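Local structure of homoserine dehydrogenase (Staphylococcus aureus M1064, 4PG7) at residues Pro105-Leu110 / Ala129-Leu134; Ile228-Tyr231 / Val237-Leu240; Glu389-Glu394 / Tyr415-Val420. The protein probably catalyses the NAD(P)-dependent interconversion of homoserine and aspartate semialdehyde in the aspartic acid pathway, and carries an ACT domain. All blocks are in the same frame, centred on the assembly; numbering follows the deposited sequence.

Contact 1 (Pro105-Leu110 / Ala129-Leu134); sequences PTVDWL and AVHLKL
His131 ND1 takes a hydrogen bond from the backbone N-H of Leu128, just before its own helix, a bond that probably helps fix the imidazole's rotation; its CD2 meets Val107. The two residues join neighbouring helices of the Rossmann-type NAD-binding domain: helix 106-115 follows strand 95-98 and helix 129-141 follows strand 119-122, the two strands being adjacent in the parallel sheet. Val107 alone carries the first helix into the contact. Its branches divide the work: CG2, placed beside the backbone N, lies 4.1 Å from His131 CD2, and CG1 turns to Leu134. A beta-branched residue, whose stubby fork gives each of two neighbours a methyl, suits a place where the helices come near, Val107 CA and His131 CA being 7.4 Å apart. The valine and histidine side chains cross at about a right angle. Val107 also touches Leu127 in the loop before helix 129-141, and the His131 side chain touches Ile103. Leu134, one turn after His131, has an unusual side-chain conformation: chi1 of 83° sets CG between the backbone N and the carbonyl carbon, and the chain bends back to bring CD1 within 4.4 Å of Val107 CG1.

Contact 2 (Ile228-Tyr231 / Val237-Leu240); sequences ITSY and VIKL
Ser230 and Ile238 form the buried half of this contact, Tyr231 and Val237 the half that faces outward. On the inner side, Ile238 CD1 rests 4.0 Å from Ser230 OG. A hydroxyl beside a methyl would seem a poor match, but Ser230 OG is hydrogen-bonded to the carbonyl O of Val226, one turn back in the same helix; its hydrogen is used there, which makes the neighbouring methyl easier to accept, and the small side chain lets the loop come close. Ile238 reaches it with CG1 set between the backbone N and the carbonyl carbon (chi1 68°), the outer end running on to CD1. The same isoleucine packs on Val279 and Ala281 of strand 278-289 and on Val227, so an apolar, branched chain suits the spot. The outer side differs in exposure rather than in closeness. Val237 is exposed and Tyr231 partly so; they lie side by side, pointing the same way, with Val237 CG2 3.9 Å from both Tyr231 CE1 and Tyr231 CD1. Tyrosine suits the place because its ring is apolar along its length and its end is polar, its OH being hydrogen-bonded to Glu136 OE1 of helix 129-141. The loop after helix 220-234 thus doubles back along the helix it has just left, in a helix-on-sheet layer with that helix against the mixed sheet that holds strands 171-177 and 278-289.

Contact 3 (Glu389-Glu394 / Tyr415-Val420); sequences ENFENE and YAAVIV
Phe391 leans from its helix onto Tyr415 of the strand, and its side chain meets the tyrosine through CB, CG and one side of its ring, CD2 and CE2. CB comes first, 4.0 Å from Tyr415 CD2; CG follows at 3.9 Å from the same Tyr415 CD2. With CG anti to the backbone N (chi1 175°), the ring extends from the helix toward the strand, and Phe391 CD2 and CE2 each sit 3.5 Å from Tyr415 CB. Here helix 388-398 packs on a sheet in the beta-alpha-beta-beta-alpha-beta order of an ACT domain, in which strand 414-422 lies between strands 375-382 and 404-411. The same CE2 also approaches Ala417 CB at 4.4 Å. Ala417 is two residues beyond Tyr415, on the same side of the strand, and its single methyl suits a site that the phenyl ring and Leu395 of the helix both press upon. The ring planes of Phe391 and Tyr415 are nearly parallel, 19° apart, but slid so that they barely overlap, their centroids 5.4 Å apart. The side chains run in opposite directions, which takes the tyrosine's tip past the phenylalanine, where its OH donates a hydrogen bond to the carbonyl O of Gly386. Tyr435 meets the Phe391 ring with its plane steeply tilted.

Overall arrangement
Contacts 1 and 2 share a seam: helix 129-141 uses one side for contact 1 and another to pack against helix 220-234 of contact 2, where Val130 CG2 lies 3.6 Å from Val237 CG1 and Lys133 also meets Tyr231. The seam thus joins the NAD-binding domain to the next part of the chain. Both contacts are only partly buried. Contact 3 stands apart in the ACT domain, its nearest atoms about 23 Å from those of contact 2 and about 31 Å from those of contact 1. Its touching residues are all buried, and it pairs two aromatic rings, where contacts 1 and 2 each set a valine methyl beside a single ring. In all three, a polar side-chain atom (His131 ND1, Ser230 OG, Tyr415 OH) bonds to nearby backbone.

Contact 1 (Pro105-Leu110 / Ala129-Leu134)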
# COMPACT_ATOMS: atom_id res chain seq x y z
N PRO A 105 16.96 -0.37 30.46
CA PRO A 105 15.83 -0.08 31.33
C PRO A 105 14.67 0.69 30.67
O PRO A 105 13.72 1.09 31.36
CB PRO A 105 16.48 0.81 32.40
CG PRO A 105 17.54 1.56 31.65
CD PRO A 105 17.93 0.74 30.45
N THR A 106 14.73 0.86 29.35
CA THR A 106 13.84 1.78 28.64
C THR A 106 12.35 1.50 28.84
O THR A 106 11.57 2.42 29.08
CB THR A 106 14.13 1.78 27.13
OG1 THR A 106 15.53 1.96 26.94
CG2 THR A 106 13.39 2.90 26.41
N VAL A 107 11.96 0.23 28.74
CA VAL A 107 10.54 -0.12 28.89
C VAL A 107 10.01 0.24 30.29
O VAL A 107 8.89 0.73 30.41
CB VAL A 107 10.27 -1.60 28.55
CG1 VAL A 107 8.85 -2.00 28.95
CG2 VAL A 107 10.45 -1.82 27.06
N ASP A 108 10.82 0.01 31.32
CA ASP A 108 10.44 0.40 32.69
C ASP A 108 10.26 1.92 32.83
O ASP A 108 9.36 2.36 33.54
CB ASP A 108 11.48 -0.10 33.71
CG ASP A 108 11.44 -1.62 33.89
OD1 ASP A 108 10.37 -2.25 33.68
OD2 ASP A 108 12.50 -2.18 34.26
N TRP A 109 11.09 2.70 32.14
CA TRP A 109 10.92 4.14 32.10
C TRP A 109 9.55 4.48 31.56
O TRP A 109 8.85 5.35 32.09
CB TRP A 109 11.97 4.81 31.22
CG TRP A 109 13.37 4.68 31.70
CD1 TRP A 109 13.78 4.20 32.90
CD2 TRP A 109 14.55 5.06 30.99
NE1 TRP A 109 15.15 4.26 32.98
CE2 TRP A 109 15.64 4.78 31.82
CE3 TRP A 109 14.78 5.60 29.72
CZ2 TRP A 109 16.96 5.02 31.43
CZ3 TRP A 109 16.10 5.83 29.33
CH2 TRP A 109 17.17 5.54 30.19
N LEU A 110 9.16 3.80 30.48
CA LEU A 110 7.88 4.10 29.84
C LEU A 110 6.70 3.65 30.71
O LEU A 110 5.69 4.35 30.79
CB LEU A 110 7.82 3.48 28.45
CG LEU A 110 8.95 3.90 27.50
CD1 LEU A 110 8.75 3.25 26.14
CD2 LEU A 110 9.05 5.41 27.34
N ALA A 129 6.38 -7.28 20.30
CA ALA A 129 4.95 -7.33 20.55
C ALA A 129 4.64 -7.40 22.04
O ALA A 129 3.70 -6.74 22.50
CB ALA A 129 4.32 -8.52 19.84
N VAL A 130 5.41 -8.19 22.78
CA VAL A 130 5.24 -8.32 24.23
C VAL A 130 5.25 -6.93 24.88
O VAL A 130 4.39 -6.60 25.71
CB VAL A 130 6.34 -9.21 24.86
CG1 VAL A 130 6.31 -9.14 26.39
CG2 VAL A 130 6.17 -10.66 24.43
N HIS A 131 6.20 -6.11 24.44
CA HIS A 131 6.38 -4.79 24.98
C HIS A 131 5.25 -3.84 24.61
O HIS A 131 4.73 -3.12 25.47
CB HIS A 131 7.76 -4.26 24.54
CG HIS A 131 8.87 -5.20 24.90
ND1 HIS A 131 9.64 -5.85 23.95
CD2 HIS A 131 9.29 -5.66 26.09
CE1 HIS A 131 10.51 -6.64 24.55
NE2 HIS A 131 10.31 -6.55 25.85
N LEU A 132 4.86 -3.83 23.34
CA LEU A 132 3.80 -2.94 22.87
C LEU A 132 2.47 -3.27 23.53
O LEU A 132 1.68 -2.36 23.81
CB LEU A 132 3.65 -3.02 21.35
CG LEU A 132 4.84 -2.54 20.52
CD1 LEU A 132 4.60 -2.86 19.05
CD2 LEU A 132 5.11 -1.05 20.73
N LYS A 133 2.24 -4.55 23.77
CA LYS A 133 1.01 -5.01 24.39
C LYS A 133 0.91 -4.46 25.81
O LYS A 133 -0.09 -3.83 26.16
CB LYS A 133 0.98 -6.54 24.40
CG LYS A 133 -0.10 -7.16 25.25
CD LYS A 133 -1.49 -6.70 24.83
CE LYS A 133 -2.56 -7.61 25.41
NZ LYS A 133 -3.90 -6.95 25.41
N LEU A 134 1.93 -4.72 26.61
CA LEU A 134 1.92 -4.31 28.01
C LEU A 134 1.88 -2.78 28.13
O LEU A 134 1.24 -2.26 29.04
CB LEU A 134 3.11 -4.93 28.79
CG LEU A 134 4.51 -4.30 28.75
CD1 LEU A 134 4.69 -3.16 29.76
CD2 LEU A 134 5.53 -5.38 29.03

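Contact 2 (Ile228-Tyr231 / Val237-Leu240)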
# COMPACT_ATOMS: atom_id res chain seq x y z
N ILE A 228 6.20 -7.86 14.91
CA ILE A 228 5.41 -6.63 14.93
C ILE A 228 4.23 -6.71 13.97
O ILE A 228 3.10 -6.38 14.34
CB ILE A 228 6.27 -5.39 14.57
CG1 ILE A 228 7.39 -5.16 15.60
CG2 ILE A 228 5.40 -4.14 14.49
CD1 ILE A 228 6.90 -4.92 17.02
N THR A 229 4.49 -7.13 12.74
CA THR A 229 3.44 -7.24 11.75
C THR A 229 2.33 -8.23 12.20
O THR A 229 1.15 -7.98 11.94
CB THR A 229 4.01 -7.60 10.38
OG1 THR A 229 4.97 -6.60 10.01
CG2 THR A 229 2.92 -7.66 9.33
N SER A 230 2.72 -9.30 12.88
CA SER A 230 1.76 -10.28 13.40
C SER A 230 0.89 -9.66 14.50
O SER A 230 -0.32 -9.93 14.58
CB SER A 230 2.49 -11.49 13.98
OG SER A 230 3.18 -12.21 12.97
N TYR A 231 1.50 -8.84 15.34
CA TYR A 231 0.77 -8.13 16.39
C TYR A 231 -0.25 -7.15 15.80
O TYR A 231 -1.40 -7.13 16.22
CB TYR A 231 1.75 -7.40 17.31
CG TYR A 231 1.05 -6.70 18.45
CD1 TYR A 231 0.30 -7.43 19.37
CD2 TYR A 231 1.13 -5.32 18.60
CE1 TYR A 231 -0.36 -6.79 20.41
CE2 TYR A 231 0.49 -4.67 19.65
CZ TYR A 231 -0.25 -5.41 20.55
OH TYR A 231 -0.88 -4.76 21.57
N VAL A 237 0.27 -11.78 20.23
CA VAL A 237 1.63 -11.56 20.63
C VAL A 237 2.41 -12.85 20.42
O VAL A 237 2.07 -13.86 21.01
CB VAL A 237 1.70 -11.19 22.13
CG1 VAL A 237 3.13 -11.21 22.63
CG2 VAL A 237 1.06 -9.83 22.37
N ILE A 238 3.45 -12.80 19.61
CA ILE A 238 4.40 -13.91 19.54
C ILE A 238 5.76 -13.43 19.99
O ILE A 238 6.02 -12.24 19.97
CB ILE A 238 4.50 -14.51 18.11
CG1 ILE A 238 5.14 -13.54 17.12
CG2 ILE A 238 3.12 -14.94 17.64
CD1 ILE A 238 5.35 -14.14 15.74
N LYS A 239 6.63 -14.35 20.38
CA LYS A 239 7.98 -14.00 20.78
C LYS A 239 8.92 -14.06 19.58
O LYS A 239 8.68 -14.83 18.63
CB LYS A 239 8.46 -14.98 21.85
CG LYS A 239 7.64 -14.98 23.14
CD LYS A 239 8.05 -16.13 24.06
N LEU A 240 10.01 -13.29 19.63
CA LEU A 240 11.00 -13.34 18.57
C LEU A 240 11.47 -14.77 18.32
O LEU A 240 11.66 -15.16 17.17
CB LEU A 240 12.20 -12.44 18.88
CG LEU A 240 13.33 -12.36 17.84
CD1 LEU A 240 12.80 -11.95 16.47
CD2 LEU A 240 14.41 -11.38 18.31

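Contact 3 (Glu389-Glu394 / Tyr415-Val420)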
# COMPACT_ATOMS: atom_id res chain seq x y z
N GLU A 389 15.49 -38.11 -15.18
CA GLU A 389 14.23 -38.80 -15.41
C GLU A 389 14.00 -39.81 -14.30
O GLU A 389 12.89 -39.94 -13.80
CB GLU A 389 14.21 -39.50 -16.78
CG GLU A 389 14.15 -38.55 -17.98
CD GLU A 389 15.51 -37.99 -18.41
OE1 GLU A 389 16.58 -38.47 -17.97
OE2 GLU A 389 15.49 -37.02 -19.22
N ASN A 390 15.05 -40.51 -13.92
CA ASN A 390 14.98 -41.47 -12.83
C ASN A 390 14.70 -40.83 -11.47
O ASN A 390 13.94 -41.36 -10.68
CB ASN A 390 16.29 -42.24 -12.74
CG ASN A 390 16.25 -43.26 -11.64
OD1 ASN A 390 15.46 -44.20 -11.69
ND2 ASN A 390 17.10 -43.10 -10.63
N PHE A 391 15.34 -39.71 -11.19
CA PHE A 391 15.07 -38.95 -9.98
C PHE A 391 13.60 -38.52 -9.93
O PHE A 391 12.92 -38.72 -8.94
CB PHE A 391 16.01 -37.74 -9.91
CG PHE A 391 15.74 -36.82 -8.75
CD1 PHE A 391 15.78 -37.28 -7.46
CD2 PHE A 391 15.45 -35.49 -8.96
CE1 PHE A 391 15.53 -36.43 -6.38
CE2 PHE A 391 15.22 -34.63 -7.90
CZ PHE A 391 15.25 -35.12 -6.61
N GLU A 392 13.09 -38.00 -11.05
CA GLU A 392 11.69 -37.59 -11.13
C GLU A 392 10.73 -38.76 -10.89
O GLU A 392 9.76 -38.64 -10.15
CB GLU A 392 11.40 -36.96 -12.51
CG GLU A 392 9.99 -36.41 -12.64
CD GLU A 392 9.73 -35.70 -13.97
OE1 GLU A 392 10.32 -36.11 -15.00
OE2 GLU A 392 8.95 -34.74 -13.98
N ASN A 393 11.00 -39.90 -11.53
CA ASN A 393 10.19 -41.09 -11.35
C ASN A 393 10.19 -41.56 -9.91
O ASN A 393 9.13 -41.89 -9.38
CB ASN A 393 10.67 -42.24 -12.23
CG ASN A 393 10.40 -42.00 -13.71
OD1 ASN A 393 9.50 -41.24 -14.09
ND2 ASN A 393 11.19 -42.65 -14.55
N GLU A 394 11.37 -41.63 -9.29
CA GLU A 394 11.41 -42.02 -7.88
C GLU A 394 10.60 -41.06 -7.01
O GLU A 394 9.87 -41.52 -6.12
CB GLU A 394 12.82 -42.17 -7.30
CG GLU A 394 12.72 -42.64 -5.85
CD GLU A 394 13.95 -43.35 -5.32
OE1 GLU A 394 15.07 -42.99 -5.77
OE2 GLU A 394 13.79 -44.24 -4.44
N TYR A 415 20.18 -32.29 -8.33
CA TYR A 415 18.91 -31.95 -8.94
C TYR A 415 18.11 -31.15 -7.94
O TYR A 415 18.32 -31.26 -6.72
CB TYR A 415 18.10 -33.20 -9.32
CG TYR A 415 18.83 -34.13 -10.25
CD1 TYR A 415 19.16 -33.75 -11.54
CD2 TYR A 415 19.20 -35.40 -9.83
CE1 TYR A 415 19.85 -34.60 -12.39
CE2 TYR A 415 19.87 -36.26 -10.68
CZ TYR A 415 20.21 -35.85 -11.95
OH TYR A 415 20.89 -36.71 -12.78
N ALA A 416 17.18 -30.37 -8.47
CA ALA A 416 16.24 -29.64 -7.65
C ALA A 416 14.86 -30.05 -8.09
O ALA A 416 14.65 -30.36 -9.27
CB ALA A 416 16.43 -28.14 -7.82
N ALA A 417 13.91 -30.03 -7.16
CA ALA A 417 12.51 -30.32 -7.46
C ALA A 417 11.67 -29.22 -6.85
O ALA A 417 11.91 -28.82 -5.73
CB ALA A 417 12.10 -31.66 -6.87
N VAL A 418 10.67 -28.74 -7.59
CA VAL A 418 9.63 -27.94 -7.01
C VAL A 418 8.37 -28.79 -6.96
O VAL A 418 7.92 -29.31 -7.98
CB VAL A 418 9.39 -26.62 -7.80
CG1 VAL A 418 8.10 -25.91 -7.34
CG2 VAL A 418 10.60 -25.71 -7.66
N ILE A 419 7.81 -28.89 -5.77
CA ILE A 419 6.67 -29.72 -5.54
C ILE A 419 5.57 -28.81 -5.00
O ILE A 419 5.76 -28.09 -4.01
CB ILE A 419 6.97 -30.82 -4.52
CG1 ILE A 419 8.22 -31.59 -4.94
CG2 ILE A 419 5.79 -31.77 -4.43
CD1 ILE A 419 8.97 -32.17 -3.77
N VAL A 420 4.43 -28.82 -5.67
CA VAL A 420 3.32 -27.96 -5.28
C VAL A 420 2.23 -28.81 -4.67
O VAL A 420 1.87 -29.84 -5.22
CB VAL A 420 2.77 -27.20 -6.51
CG1 VAL A 420 1.47 -26.46 -6.18
CG2 VAL A 420 3.81 -26.24 -7.04